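Local structure of uncharacterized protein YbaA (Shigella flexneri, 2OKQ) at residues D77-V82 with N87-F92; R44-K49 with M123-K128. The protein is of unknown function and belongs to the DUF1428 family, folding around an antiparallel sheet and pairing with a second copy of itself. All coordinates share one frame; numbering follows the deposited sequence.

Overall arrangement
The chain has the ferredoxin-like beta-alpha-beta-beta-alpha-beta topology, with a four-stranded antiparallel sheet in the order 61-67, 88-97, 27-36, 131-140. Contact 1 sets the short helical turn 78-81 against inner strand 88-97 and fastens it on the sheet beside the dimer interface. Contact 2 ties crossover helix 40-56 to the loop before strand 131-140, outermost in the sheet of this chain. Along the chain, contact 1 is nested within the span that contact 2 closes. Their centres lie about 15 Å apart and their nearest atoms about 5 Å, without touching. Side chains of both pack on strand 27-36, and both reach the second subunit. Contact 1 is buried and holds a sodium ligand, whereas contact 2 lies at the surface.

Contact 1: D77-V82 with N87-F92; sequences DFRMAV and NEEVVF. With NA (sodium ion), chain D.
Arg79 grips the backbone carbonyl of Glu88 end-on with both terminal nitrogens. NH1 lies 2.9 Å from Glu88 O along a nearly straight bond (161°), and the NH2 bond to the same oxygen is longer and more bent. The oxygen sits in the guanidinium plane, while both nitrogens come from the same face of the carbonyl plane, tilted from it. The arginine chain turns at its third torsion, which brings the guanidinium to the strand. Water 1 accepts from Arg79 NH1 and donates to Glu89 OE1, a bridge across their 4.3 Å separation.

The helical turn 78-81 is thus fastened to an inner strand of the antiparallel sheet, where Glu89 and Val91 pair through their backbones with Val35 and Val33 of strand 27-36. Asp77 is the N-cap of this weakly bonded helix: OD1 accepts from Met80 N at 2.8 Å, and OD2 binds the sodium ion at 2.4 Å. Asp72, Gly73 and two waters complete the ligands found.

Apolar contacts centre on Val90. Its CG2 meets Arg79 CG at 3.8 Å and, more loosely, Val82 CG2, while CG1 faces Phe78 CB. Phe92 brings CD1 to 3.7 Å from Phe78 CZ, the ring planes 85° apart. Phe135 of the second subunit packs on Phe78, Val90 and Phe92, and Phe92 of the second subunit meets Phe92 of this chain with nearly parallel rings, extending this apolar cluster across the dimer interface.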
ATOM      1  N   ASP A  77     -13.451  -6.800  -2.294  1.00 18.21           N
ATOM      2  CA  ASP A  77     -13.169  -5.356  -2.188  1.00 18.33           C
ATOM      3  C   ASP A  77     -12.323  -5.115  -0.965  1.00 16.66           C
ATOM      4  O   ASP A  77     -12.068  -6.045  -0.198  1.00 16.77           O
ATOM      5  CB  ASP A  77     -14.456  -4.506  -2.180  1.00 18.72           C
ATOM      6  CG  ASP A  77     -15.360  -4.808  -1.025  1.00 22.00           C
ATOM      7  OD1 ASP A  77     -14.909  -4.847   0.152  1.00 23.74           O
ATOM      8  OD2 ASP A  77     -16.572  -4.953  -1.299  1.00 23.29           O
ATOM      9  N   PHE A  78     -11.867  -3.883  -0.763  1.00 15.77           N
ATOM     10  CA  PHE A  78     -10.938  -3.630   0.353  1.00 16.77           C
ATOM     11  C   PHE A  78     -11.550  -3.891   1.732  1.00 18.29           C
ATOM     12  O   PHE A  78     -10.867  -4.344   2.648  1.00 17.94           O
ATOM     13  CB  PHE A  78     -10.366  -2.220   0.280  1.00 15.42           C
ATOM     14  CG  PHE A  78      -9.012  -2.140  -0.407  1.00 16.31           C
ATOM     15  CD1 PHE A  78      -7.872  -2.710   0.193  1.00 18.08           C
ATOM     16  CD2 PHE A  78      -8.867  -1.439  -1.596  1.00 17.88           C
ATOM     17  CE1 PHE A  78      -6.585  -2.595  -0.437  1.00 15.60           C
ATOM     18  CE2 PHE A  78      -7.628  -1.332  -2.235  1.00 16.66           C
ATOM     19  CZ  PHE A  78      -6.471  -1.908  -1.634  1.00 15.82           C
ATOM     20  N   ARG A  79     -12.835  -3.568   1.897  1.00 18.85           N
ATOM     21  CA  ARG A  79     -13.517  -3.845   3.155  1.00 20.72           C
ATOM     22  C   ARG A  79     -13.644  -5.348   3.431  1.00 20.01           C
ATOM     23  O   ARG A  79     -13.401  -5.787   4.567  1.00 21.67           O
ATOM     24  CB  ARG A  79     -14.884  -3.141   3.203  1.00 19.57           C
ATOM     25  CG  ARG A  79     -14.747  -1.627   3.303  1.00 22.22           C
ATOM     26  CD  ARG A  79     -16.140  -0.947   3.475  1.00 24.86           C
ATOM     27  NE  ARG A  79     -16.682  -1.210   4.811  1.00 22.22           N
ATOM     28  CZ  ARG A  79     -16.290  -0.589   5.921  1.00 23.85           C
ATOM     29  NH1 ARG A  79     -15.339   0.335   5.884  1.00 23.74           N
ATOM     30  NH2 ARG A  79     -16.829  -0.909   7.094  1.00 25.43           N
ATOM     31  N   MET A  80     -13.978  -6.125   2.408  1.00 20.50           N
ATOM     32  CA  MET A  80     -14.090  -7.583   2.551  1.00 22.10           C
ATOM     33  C   MET A  80     -12.741  -8.194   2.904  1.00 22.57           C
ATOM     34  O   MET A  80     -12.671  -9.165   3.687  1.00 21.81           O
ATOM     35  CB  MET A  80     -14.667  -8.238   1.295  0.70 22.85           C
ATOM     36  CG  MET A  80     -16.112  -7.832   0.982  0.70 25.49           C
ATOM     37  SD  MET A  80     -16.709  -8.424  -0.612  0.70 33.17           S
ATOM     38  CE  MET A  80     -17.109 -10.123  -0.212  0.70 34.40           C
ATOM     39  N   ALA A  81     -11.679  -7.603   2.346  1.00 20.59           N
ATOM     40  CA  ALA A  81     -10.308  -8.084   2.555  1.00 20.62           C
ATOM     41  C   ALA A  81      -9.872  -8.074   4.020  1.00 21.07           C
ATOM     42  O   ALA A  81      -9.052  -8.916   4.436  1.00 22.84           O
ATOM     43  CB  ALA A  81      -9.337  -7.240   1.710  1.00 19.38           C
ATOM     44  N   VAL A  82     -10.349  -7.108   4.799  1.00 20.41           N
ATOM     45  CA  VAL A  82     -10.021  -7.042   6.232  1.00 21.58           C
ATOM     46  C   VAL A  82     -11.267  -7.250   7.130  1.00 22.56           C
ATOM     47  O   VAL A  82     -11.275  -6.874   8.324  1.00 22.99           O
ATOM     48  CB  VAL A  82      -9.297  -5.742   6.610  1.00 22.44           C
ATOM     49  CG1 VAL A  82      -7.899  -5.679   5.903  1.00 20.35           C
ATOM     50  CG2 VAL A  82     -10.140  -4.517   6.246  1.00 24.39           C
ATOM     51  N   ASN A  87     -18.284   0.256  11.890  1.00 32.20           N
ATOM     52  CA  ASN A  87     -17.644   1.387  12.559  1.00 31.90           C
ATOM     53  C   ASN A  87     -16.181   1.602  12.137  1.00 30.96           C
ATOM     54  O   ASN A  87     -15.472   2.451  12.704  1.00 31.26           O
ATOM     55  CB  ASN A  87     -17.687   1.147  14.075  1.00 32.61           C
ATOM     56  CG  ASN A  87     -16.860  -0.070  14.498  1.00 34.88           C
ATOM     57  OD1 ASN A  87     -17.032  -1.172  13.972  1.00 39.56           O
ATOM     58  ND2 ASN A  87     -15.954   0.133  15.445  1.00 41.79           N
ATOM     59  N   GLU A  88     -15.731   0.823  11.164  1.00 29.72           N
ATOM     60  CA  GLU A  88     -14.306   0.784  10.816  1.00 27.19           C
ATOM     61  C   GLU A  88     -14.061   1.331   9.414  1.00 25.61           C
ATOM     62  O   GLU A  88     -14.940   1.269   8.573  1.00 24.70           O
ATOM     63  CB  GLU A  88     -13.783  -0.645  10.888  1.00 27.33           C
ATOM     64  CG  GLU A  88     -13.859  -1.284  12.257  1.00 29.74           C
ATOM     65  CD  GLU A  88     -13.306  -2.690  12.288  1.00 25.92           C
ATOM     66  OE1 GLU A  88     -13.486  -3.431  11.319  1.00 28.90           O
ATOM     67  OE2 GLU A  88     -12.694  -3.058  13.310  1.00 29.30           O
ATOM     68  N   GLU A  89     -12.848   1.839   9.186  1.00 23.95           N
ATOM     69  CA  GLU A  89     -12.397   2.305   7.866  1.00 24.25           C
ATOM     70  C   GLU A  89     -11.150   1.526   7.490  1.00 22.84           C
ATOM     71  O   GLU A  89     -10.449   1.041   8.373  1.00 23.77           O
ATOM     72  CB  GLU A  89     -12.008   3.781   7.918  1.00 25.09           C
ATOM     73  CG  GLU A  89     -13.174   4.748   8.192  1.00 30.15           C
ATOM     74  CD  GLU A  89     -13.990   5.063   6.956  1.00 37.69           C
ATOM     75  OE1 GLU A  89     -13.878   4.352   5.933  1.00 40.64           O
ATOM     76  OE2 GLU A  89     -14.767   6.039   7.015  1.00 42.67           O
ATOM     77  N   VAL A  90     -10.877   1.435   6.191  1.00 20.93           N
ATOM     78  CA  VAL A  90      -9.716   0.680   5.689  1.00 18.53           C
ATOM     79  C   VAL A  90      -8.503   1.589   5.598  1.00 17.97           C
ATOM     80  O   VAL A  90      -8.605   2.721   5.130  1.00 16.69           O
ATOM     81  CB  VAL A  90      -9.999   0.066   4.307  1.00 19.08           C
ATOM     82  CG1 VAL A  90      -8.748  -0.665   3.781  1.00 19.38           C
ATOM     83  CG2 VAL A  90     -11.169  -0.932   4.408  1.00 16.89           C
ATOM     84  N   VAL A  91      -7.356   1.097   6.090  1.00 16.44           N
ATOM     85  CA  VAL A  91      -6.095   1.802   5.923  1.00 17.06           C
ATOM     86  C   VAL A  91      -5.225   0.974   4.969  1.00 16.66           C
ATOM     87  O   VAL A  91      -5.159  -0.231   5.111  1.00 16.35           O
ATOM     88  CB  VAL A  91      -5.401   2.014   7.300  1.00 18.34           C
ATOM     89  CG1 VAL A  91      -3.987   2.560   7.144  1.00 21.11           C
ATOM     90  CG2 VAL A  91      -6.217   2.939   8.155  1.00 20.36           C
ATOM     91  N   PHE A  92      -4.575   1.653   4.014  1.00 16.04           N
ATOM     92  CA  PHE A  92      -3.670   1.053   3.037  1.00 15.01           C
ATOM     93  C   PHE A  92      -2.324   1.645   3.387  1.00 14.61           C
ATOM     94  O   PHE A  92      -2.179   2.866   3.415  1.00 14.59           O
ATOM     95  CB  PHE A  92      -4.076   1.464   1.606  1.00 15.52           C
ATOM     96  CG  PHE A  92      -3.217   0.884   0.515  1.00 13.44           C
ATOM     97  CD1 PHE A  92      -3.501  -0.370  -0.028  1.00 12.90           C
ATOM     98  CD2 PHE A  92      -2.154   1.617  -0.021  1.00 15.84           C
ATOM     99  CE1 PHE A  92      -2.706  -0.903  -1.060  1.00 15.30           C
ATOM    100  CE2 PHE A  92      -1.352   1.096  -1.060  1.00 15.45           C
ATOM    101  CZ  PHE A  92      -1.637  -0.159  -1.595  1.00 14.47           C
TER
HETATM  102 NA    NA D 119     -18.790  -5.853  -0.819  1.00 30.38          NA
HETATM  103  O   HOH W   1     -13.596   2.177   4.218  1.00 28.29           O
HETATM  104  O   HOH W   2     -18.088  -5.404   1.180  1.00 45.90           O
HETATM  105  O   HOH W   3     -20.691  -7.263  -0.602  1.00 36.58           O

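Contact 2: R44-K49 with M123-K128; sequences REMAAK and MPFDGK
Met46 and Met123 are the residues whose CA atoms come closest, 7.9 Å apart, between a turn of helix 40-56 and a segment, 123-128, without regular secondary structure. On the helical side the bond from Ala48 N to Arg44 O (2.9 Å) belongs to the regular i to i+4 pattern. Farther along the loop, Asp126 OD1 accepts from Lys128 N at 3.1 Å, closing an Asx turn; the donor comes from above the carboxylate plane, 55° out of it. The other oxygen of Asp126 forms a salt bridge with Arg129.

From the helix, the side chain of Met46 makes the contacts with the loop. Its CG lies anti to the backbone N (chi1 -171°) and chi2 is also extended, which carries the sulfur out to the loop, where SD lies 3.5 Å from Pro124 CD. A bend at chi3 (74°) then directs the methyl group to Phe125: Met46 CE reaches Phe125 CE2 at 3.9 Å, at the ring edge and close to its plane. Over one face of the same ring lies Met123 CB, 4.2 Å above the plane and offset toward the rim. These contacts are apolar throughout.

Phe125 also packs on Val33 and Val35 of strand 27-36. Met46 therefore joins helix 40-56, the first crossover helix of this ferredoxin-like fold, to the loop that rests on the sheet before its last strand.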
ATOM      1  N   ARG A  44      -3.024   7.433  13.826  1.00 35.82           N
ATOM      2  CA  ARG A  44      -2.022   8.291  13.214  1.00 36.89           C
ATOM      3  C   ARG A  44      -0.863   8.525  14.183  1.00 37.34           C
ATOM      4  O   ARG A  44       0.301   8.454  13.786  1.00 36.66           O
ATOM      5  CB  ARG A  44      -2.646   9.612  12.748  1.00 37.10           C
ATOM      6  CG  ARG A  44      -1.682  10.552  12.024  1.00 39.49           C
ATOM      7  CD  ARG A  44      -2.405  11.695  11.318  1.00 43.97           C
ATOM      8  NE  ARG A  44      -3.621  12.114  12.020  1.00 47.50           N
ATOM      9  CZ  ARG A  44      -4.646  12.734  11.439  1.00 49.19           C
ATOM     10  NH1 ARG A  44      -4.612  13.017  10.136  1.00 49.35           N
ATOM     11  NH2 ARG A  44      -5.707  13.067  12.158  1.00 50.02           N
ATOM     12  N   GLU A  45      -1.193   8.779  15.452  1.00 37.95           N
ATOM     13  CA  GLU A  45      -0.179   8.971  16.501  1.00 38.86           C
ATOM     14  C   GLU A  45       0.701   7.740  16.731  1.00 38.59           C
ATOM     15  O   GLU A  45       1.923   7.863  16.857  1.00 39.26           O
ATOM     16  CB  GLU A  45      -0.856   9.351  17.828  0.50 38.88           C
ATOM     17  CG  GLU A  45      -1.557  10.701  17.841  0.50 39.81           C
ATOM     18  CD  GLU A  45      -2.491  10.865  19.038  0.50 41.33           C
ATOM     19  OE1 GLU A  45      -2.052  10.622  20.183  0.50 40.65           O
ATOM     20  OE2 GLU A  45      -3.665  11.242  18.831  0.50 42.44           O
ATOM     21  N   MET A  46       0.083   6.562  16.791  1.00 38.44           N
ATOM     22  CA  MET A  46       0.830   5.307  16.870  1.00 38.43           C
ATOM     23  C   MET A  46       1.816   5.151  15.710  1.00 36.76           C
ATOM     24  O   MET A  46       2.990   4.815  15.915  1.00 35.85           O
ATOM     25  CB  MET A  46      -0.127   4.111  16.890  1.00 39.72           C
ATOM     26  CG  MET A  46       0.550   2.782  17.187  1.00 44.79           C
ATOM     27  SD  MET A  46      -0.432   1.368  16.650  1.00 57.46           S
ATOM     28  CE  MET A  46      -0.212   1.457  14.867  1.00 55.06           C
ATOM     29  N   ALA A  47       1.335   5.386  14.488  1.00 34.62           N
ATOM     30  CA  ALA A  47       2.186   5.262  13.305  1.00 32.78           C
ATOM     31  C   ALA A  47       3.313   6.280  13.308  1.00 31.71           C
ATOM     32  O   ALA A  47       4.430   5.981  12.883  1.00 30.64           O
ATOM     33  CB  ALA A  47       1.352   5.381  12.023  1.00 32.42           C
ATOM     34  N   ALA A  48       3.025   7.490  13.789  1.00 30.99           N
ATOM     35  CA  ALA A  48       4.044   8.535  13.859  1.00 31.70           C
ATOM     36  C   ALA A  48       5.132   8.178  14.875  1.00 32.02           C
ATOM     37  O   ALA A  48       6.284   8.561  14.712  1.00 31.99           O
ATOM     38  CB  ALA A  48       3.418   9.877  14.167  1.00 31.45           C
ATOM     39  N   LYS A  49       4.764   7.413  15.900  1.00 33.55           N
ATOM     40  CA  LYS A  49       5.740   6.901  16.866  1.00 34.35           C
ATOM     41  C   LYS A  49       6.566   5.757  16.292  1.00 34.44           C
ATOM     42  O   LYS A  49       7.791   5.731  16.451  1.00 34.42           O
ATOM     43  CB  LYS A  49       5.049   6.475  18.161  1.00 35.81           C
ATOM     44  CG  LYS A  49       4.469   7.645  18.950  1.00 39.37           C
ATOM     45  CD  LYS A  49       4.400   7.338  20.440  1.00 44.35           C
ATOM     46  CE  LYS A  49       4.161   8.605  21.253  1.00 46.13           C
ATOM     47  NZ  LYS A  49       2.751   9.096  21.143  1.00 50.12           N
ATOM     48  N   MET A 123      -2.650  -1.312  20.426  1.00 61.69           N
ATOM     49  CA  MET A 123      -3.129  -1.225  19.039  1.00 59.24           C
ATOM     50  C   MET A 123      -4.574  -0.750  18.934  1.00 56.79           C
ATOM     51  O   MET A 123      -5.487  -1.433  19.414  1.00 56.82           O
ATOM     52  CB  MET A 123      -3.043  -2.591  18.360  1.00 59.88           C
ATOM     53  CG  MET A 123      -1.658  -3.021  17.937  1.00 61.41           C
ATOM     54  SD  MET A 123      -1.718  -4.680  17.239  1.00 66.01           S
ATOM     55  CE  MET A 123      -1.963  -5.697  18.702  1.00 65.43           C
ATOM     56  N   PRO A 124      -4.792   0.404  18.281  1.00 54.10           N
ATOM     57  CA  PRO A 124      -6.150   0.888  18.054  1.00 51.79           C
ATOM     58  C   PRO A 124      -6.854   0.155  16.909  1.00 49.49           C
ATOM     59  O   PRO A 124      -7.674   0.753  16.219  1.00 50.08           O
ATOM     60  CB  PRO A 124      -5.947   2.367  17.692  1.00 52.02           C
ATOM     61  CG  PRO A 124      -4.471   2.638  17.813  1.00 52.96           C
ATOM     62  CD  PRO A 124      -3.790   1.322  17.722  1.00 53.96           C
ATOM     63  N   PHE A 125      -6.532  -1.122  16.708  1.00 46.00           N
ATOM     64  CA  PHE A 125      -7.163  -1.948  15.674  1.00 42.72           C
ATOM     65  C   PHE A 125      -7.042  -3.429  15.996  1.00 41.20           C
ATOM     66  O   PHE A 125      -6.237  -3.830  16.841  1.00 41.15           O
ATOM     67  CB  PHE A 125      -6.553  -1.678  14.290  1.00 42.06           C
ATOM     68  CG  PHE A 125      -5.095  -2.038  14.183  1.00 39.57           C
ATOM     69  CD1 PHE A 125      -4.703  -3.316  13.791  1.00 37.07           C
ATOM     70  CD2 PHE A 125      -4.112  -1.098  14.469  1.00 39.57           C
ATOM     71  CE1 PHE A 125      -3.367  -3.641  13.686  1.00 35.29           C
ATOM     72  CE2 PHE A 125      -2.772  -1.422  14.372  1.00 37.90           C
ATOM     73  CZ  PHE A 125      -2.403  -2.691  13.978  1.00 38.17           C
ATOM     74  N   ASP A 126      -7.819  -4.240  15.286  1.00 39.63           N
ATOM     75  CA  ASP A 126      -7.807  -5.681  15.469  1.00 37.82           C
ATOM     76  C   ASP A 126      -6.691  -6.343  14.656  1.00 36.65           C
ATOM     77  O   ASP A 126      -6.817  -6.544  13.444  1.00 34.75           O
ATOM     78  CB  ASP A 126      -9.172  -6.268  15.104  1.00 38.45           C
ATOM     79  CG  ASP A 126      -9.293  -7.745  15.441  1.00 39.75           C
ATOM     80  OD1 ASP A 126      -8.317  -8.346  15.954  1.00 43.26           O
ATOM     81  OD2 ASP A 126     -10.375  -8.313  15.183  1.00 40.30           O
ATOM     82  N   GLY A 127      -5.615  -6.709  15.353  1.00 35.37           N
ATOM     83  CA  GLY A 127      -4.455  -7.359  14.746  1.00 33.94           C
ATOM     84  C   GLY A 127      -4.757  -8.621  13.960  1.00 33.19           C
ATOM     85  O   GLY A 127      -4.028  -8.957  13.032  1.00 32.75           O
ATOM     86  N   LYS A 128      -5.836  -9.318  14.321  1.00 31.98           N
ATOM     87  CA  LYS A 128      -6.227 -10.557  13.649  1.00 31.32           C
ATOM     88  C   LYS A 128      -6.663 -10.327  12.223  1.00 30.37           C
ATOM     89  O   LYS A 128      -6.451 -11.172  11.349  1.00 29.92           O
ATOM     90  CB  LYS A 128      -7.362 -11.245  14.410  1.00 32.83           C
ATOM     91  CG  LYS A 128      -6.908 -12.098  15.561  1.00 36.67           C
ATOM     92  CD  LYS A 128      -8.136 -12.629  16.298  1.00 42.68           C
ATOM     93  CE  LYS A 128      -7.781 -13.721  17.292  1.00 46.21           C
ATOM     94  NZ  LYS A 128      -9.026 -14.281  17.908  1.00 49.02           N
TER